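Local structure of collagen adhesin (Staphylococcus aureus, 2F68) at residues A[161-164]-A[165-168]; A[262-265]-A[266-269]. The protein binds host collagen as a bacterial surface adhesin, probably embracing the collagen triple helix between two immunoglobulin-like domains. One frame throughout, in Å; residues are numbered along the deposited sequence.

Contact 1: A[161-164]-A[165-168]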
# COMPACT_ATOMS: atom_id res chain seq x y z
N PRO A 161 -1.87 -2.74 2.57
CA PRO A 161 -2.78 -2.28 3.62
C PRO A 161 -2.49 -2.90 4.99
O PRO A 161 -2.77 -2.27 6.02
CB PRO A 161 -4.16 -2.74 3.12
CG PRO A 161 -3.99 -2.90 1.65
CD PRO A 161 -2.60 -3.41 1.48
N GLU A 162 -1.94 -4.11 5.00
CA GLU A 162 -1.58 -4.80 6.25
C GLU A 162 -0.23 -4.35 6.81
O GLU A 162 0.01 -4.46 8.02
CB GLU A 162 -1.62 -6.32 6.08
CG GLU A 162 -0.79 -6.89 4.93
CD GLU A 162 -1.59 -7.11 3.66
OE1 GLU A 162 -2.45 -6.27 3.32
OE2 GLU A 162 -1.34 -8.13 2.98
N ASP A 163 0.64 -3.85 5.94
CA ASP A 163 1.98 -3.42 6.35
C ASP A 163 2.38 -2.09 5.70
O ASP A 163 2.74 -2.04 4.52
CB ASP A 163 3.01 -4.51 6.02
CG ASP A 163 4.36 -4.27 6.68
OD1 ASP A 163 4.40 -3.67 7.78
OD2 ASP A 163 5.38 -4.69 6.10
N THR A 164 2.31 -1.02 6.49
CA THR A 164 2.63 0.33 6.01
C THR A 164 4.12 0.67 6.13
O THR A 164 4.58 1.65 5.54
CB THR A 164 1.79 1.42 6.74
OG1 THR A 164 1.89 2.66 6.03
CG2 THR A 164 2.25 1.61 8.18
N THR A 165 4.86 -0.15 6.88
CA THR A 165 6.27 0.10 7.14
C THR A 165 7.18 -0.27 5.97
O THR A 165 8.35 0.13 5.93
CB THR A 165 6.76 -0.62 8.42
OG1 THR A 165 6.44 -2.02 8.34
CG2 THR A 165 6.10 -0.03 9.66
N HIS A 166 6.64 -1.04 5.03
CA HIS A 166 7.40 -1.49 3.86
C HIS A 166 6.79 -1.00 2.55
O HIS A 166 5.58 -0.85 2.43
CB HIS A 166 7.52 -3.01 3.84
CG HIS A 166 8.44 -3.56 4.89
ND1 HIS A 166 8.01 -3.91 6.15
CD2 HIS A 166 9.76 -3.82 4.86
CE1 HIS A 166 9.03 -4.36 6.85
NE2 HIS A 166 10.11 -4.32 6.09
N VAL A 167 7.66 -0.75 1.57
CA VAL A 167 7.23 -0.39 0.22
C VAL A 167 7.68 -1.47 -0.76
O VAL A 167 8.88 -1.73 -0.90
CB VAL A 167 7.78 1.00 -0.23
CG1 VAL A 167 7.24 1.37 -1.60
CG2 VAL A 167 7.43 2.08 0.78
N ARG A 168 6.71 -2.10 -1.42
CA ARG A 168 6.98 -3.15 -2.40
C ARG A 168 7.48 -2.55 -3.70
O ARG A 168 7.10 -1.43 -4.07
CB ARG A 168 5.73 -3.99 -2.66
CG ARG A 168 5.13 -4.65 -1.43
CD ARG A 168 3.72 -5.14 -1.71
NE ARG A 168 3.69 -6.42 -2.41
CZ ARG A 168 2.69 -6.85 -3.17
NH1 ARG A 168 1.62 -6.09 -3.37
NH2 ARG A 168 2.77 -8.04 -3.76
O HOH W 1 3.81 -2.78 2.11
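Asp-163 uses both oxygens of its carboxylate to hold the two residues that carry the chain into strand 166-173. OD1 accepts the hydroxyl hydrogen of Thr-165 OG1 at 2.7 Å, while OD2 takes the ring N-H of His-166 ND1, also at 2.7 Å. Both donors come from the syn side of their oxygens, but neither bond is ideal: the hydroxyl approaches out of the carboxylate plane, and the N-H bends to 136° at its hydrogen. Ring and carboxylate are turned 48° against each other, and OD2 lies tilted from the ring plane. A weak third bond runs from His-166 ND1 to Thr-165 OG1 over 3.3 Å, making a small triangle of polar groups.

With CG opposite the backbone N (chi1 -167°), Asp-163 sends its carboxylate forward along the chain, and Thr-165 turns OG1 between its own N and carbonyl carbon to meet it. A short acid suits the first place, a hydroxyl the second, and histidine the third, because ND1 offers an N-H at the ring edge. The nearby carboxylate would tend to stabilise the protonated form of His-166.

Farther out, Pro-161 bonds to Ser-68 of strand 62-75, and Arg-168 forms a salt bridge with Asp-158. Residues 163-166 make an open type I beta turn with Thr-164 and Thr-165 in the middle: His-166 N lies 4.1 Å from Asp-163 O, and a water donating to Asp-163 O and His-166 O joins the ends instead. It leads into strand 166-173, between strands 154-156 and 252-262 in the collagen-binding domain's sheet.

Contact 2: A[262-265]-A[266-269]; sequences ITNE and QQKE
Asn-264 ND2 gives a hydrogen to Gln-267 OE1 at 3.2 Å, a fairly straight bond (158°) that spans the first and last positions of a type I beta turn. The turn's own backbone link is feebler: Gln-267 N reaches Asn-264 O over a weak 3.4 Å. Glu-265 and Gln-266 fill its two middle places, in the loop joining strand 252-262 to strand 269-278 in the collagen-binding domain.

The two amides stand almost perpendicular, 84° apart. ND2 approaches OE1 at an angle of 125° to the C=O bond, slightly tilted from the carbonyl plane. Both residues put CG opposite the backbone N; for Asn-264 this swings its short amide over the turn, and the longer, extended Gln-267 can then meet it and still use its other end. Its NE2 donates to Glu-269 O at 2.8 Å and also to Gly-192 O, so a single glutamine links the turn, the chain beyond it and a neighbouring loop.

Charged and polar types suit the exposed middle of the turn. Here the packing is light: Gln-266, bent at its second torsion, folds back until its OE1 lies 3.9 Å from Glu-265 CB, while Gln-267 CB rests 3.5 Å from Asn-264 ND2.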
# COMPACT_ATOMS: atom_id res chain seq x y z
N ILE A 262 10.81 1.45 5.53
CA ILE A 262 10.72 2.90 5.65
C ILE A 262 11.49 3.41 6.87
O ILE A 262 11.22 3.00 8.00
CB ILE A 262 9.24 3.39 5.69
CG1 ILE A 262 8.57 3.15 4.33
CG2 ILE A 262 9.16 4.86 6.08
CD1 ILE A 262 7.06 3.33 4.34
N THR A 263 12.45 4.29 6.62
CA THR A 263 13.24 4.92 7.69
C THR A 263 12.72 6.32 8.00
O THR A 263 12.77 6.76 9.15
CB THR A 263 14.74 4.99 7.33
OG1 THR A 263 14.91 5.62 6.06
CG2 THR A 263 15.36 3.60 7.29
N ASN A 264 12.22 7.01 6.98
CA ASN A 264 11.64 8.34 7.13
C ASN A 264 10.11 8.28 7.09
O ASN A 264 9.51 8.19 6.02
CB ASN A 264 12.18 9.29 6.06
CG ASN A 264 11.93 10.76 6.38
OD1 ASN A 264 11.53 11.11 7.49
ND2 ASN A 264 12.18 11.62 5.41
N GLU A 265 9.50 8.34 8.27
CA GLU A 265 8.04 8.22 8.43
C GLU A 265 7.27 9.40 7.84
O GLU A 265 6.18 9.23 7.30
CB GLU A 265 7.67 8.03 9.90
CG GLU A 265 8.06 6.68 10.49
CD GLU A 265 7.65 6.53 11.95
OE1 GLU A 265 7.85 7.48 12.74
OE2 GLU A 265 7.13 5.45 12.30
N GLN A 266 7.86 10.59 7.95
CA GLN A 266 7.21 11.83 7.50
C GLN A 266 7.36 12.10 6.00
O GLN A 266 6.77 13.05 5.48
CB GLN A 266 7.71 13.03 8.32
CG GLN A 266 6.91 13.31 9.59
CD GLN A 266 7.04 12.22 10.64
OE1 GLN A 266 8.15 11.76 10.94
NE2 GLN A 266 5.92 11.82 11.22
N GLN A 267 8.15 11.27 5.32
CA GLN A 267 8.37 11.42 3.88
C GLN A 267 7.11 11.08 3.09
O GLN A 267 6.49 10.03 3.32
CB GLN A 267 9.55 10.54 3.43
CG GLN A 267 10.05 10.84 2.02
CD GLN A 267 11.41 10.23 1.73
OE1 GLN A 267 12.38 10.48 2.45
NE2 GLN A 267 11.49 9.45 0.66
N LYS A 268 6.73 11.97 2.18
CA LYS A 268 5.49 11.84 1.41
C LYS A 268 5.62 10.90 0.22
O LYS A 268 4.68 10.17 -0.10
CB LYS A 268 5.00 13.21 0.94
CG LYS A 268 4.51 14.13 2.05
CD LYS A 268 4.06 15.47 1.50
CE LYS A 268 3.58 16.39 2.61
NZ LYS A 268 3.14 17.71 2.08
N GLU A 269 6.78 10.92 -0.43
CA GLU A 269 7.00 10.11 -1.64
C GLU A 269 8.23 9.22 -1.52
O GLU A 269 9.29 9.65 -1.07
CB GLU A 269 7.13 11.02 -2.87
CG GLU A 269 5.83 11.65 -3.33
CD GLU A 269 5.99 12.50 -4.59
OE1 GLU A 269 7.08 12.50 -5.19
OE2 GLU A 269 5.01 13.18 -4.97

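Contacts 1 and 2 lie at the same end of adjacent antiparallel strands, 166-173 and 252-262, with centres about 12 Å apart. Contact 1 leads into the first strand and contact 2 follows the second. They meet through the backbone, where Ile-262 N probably hydrogen-bonds to Thr-165 O at 2.8 Å, and through Ile-262 CD1, which packs 3.8 Å from Val-167 CG2. The loop of contact 1 also reaches strand 62-75 of the other domain, whereas contact 2 reaches Asn-297 through Gln-267 and Lys-268. Contact 1 thus sits at the junction between the two domains that the collagen hug model proposes to close around collagen, and contact 2 is tied to it through the Ile-262 pairing.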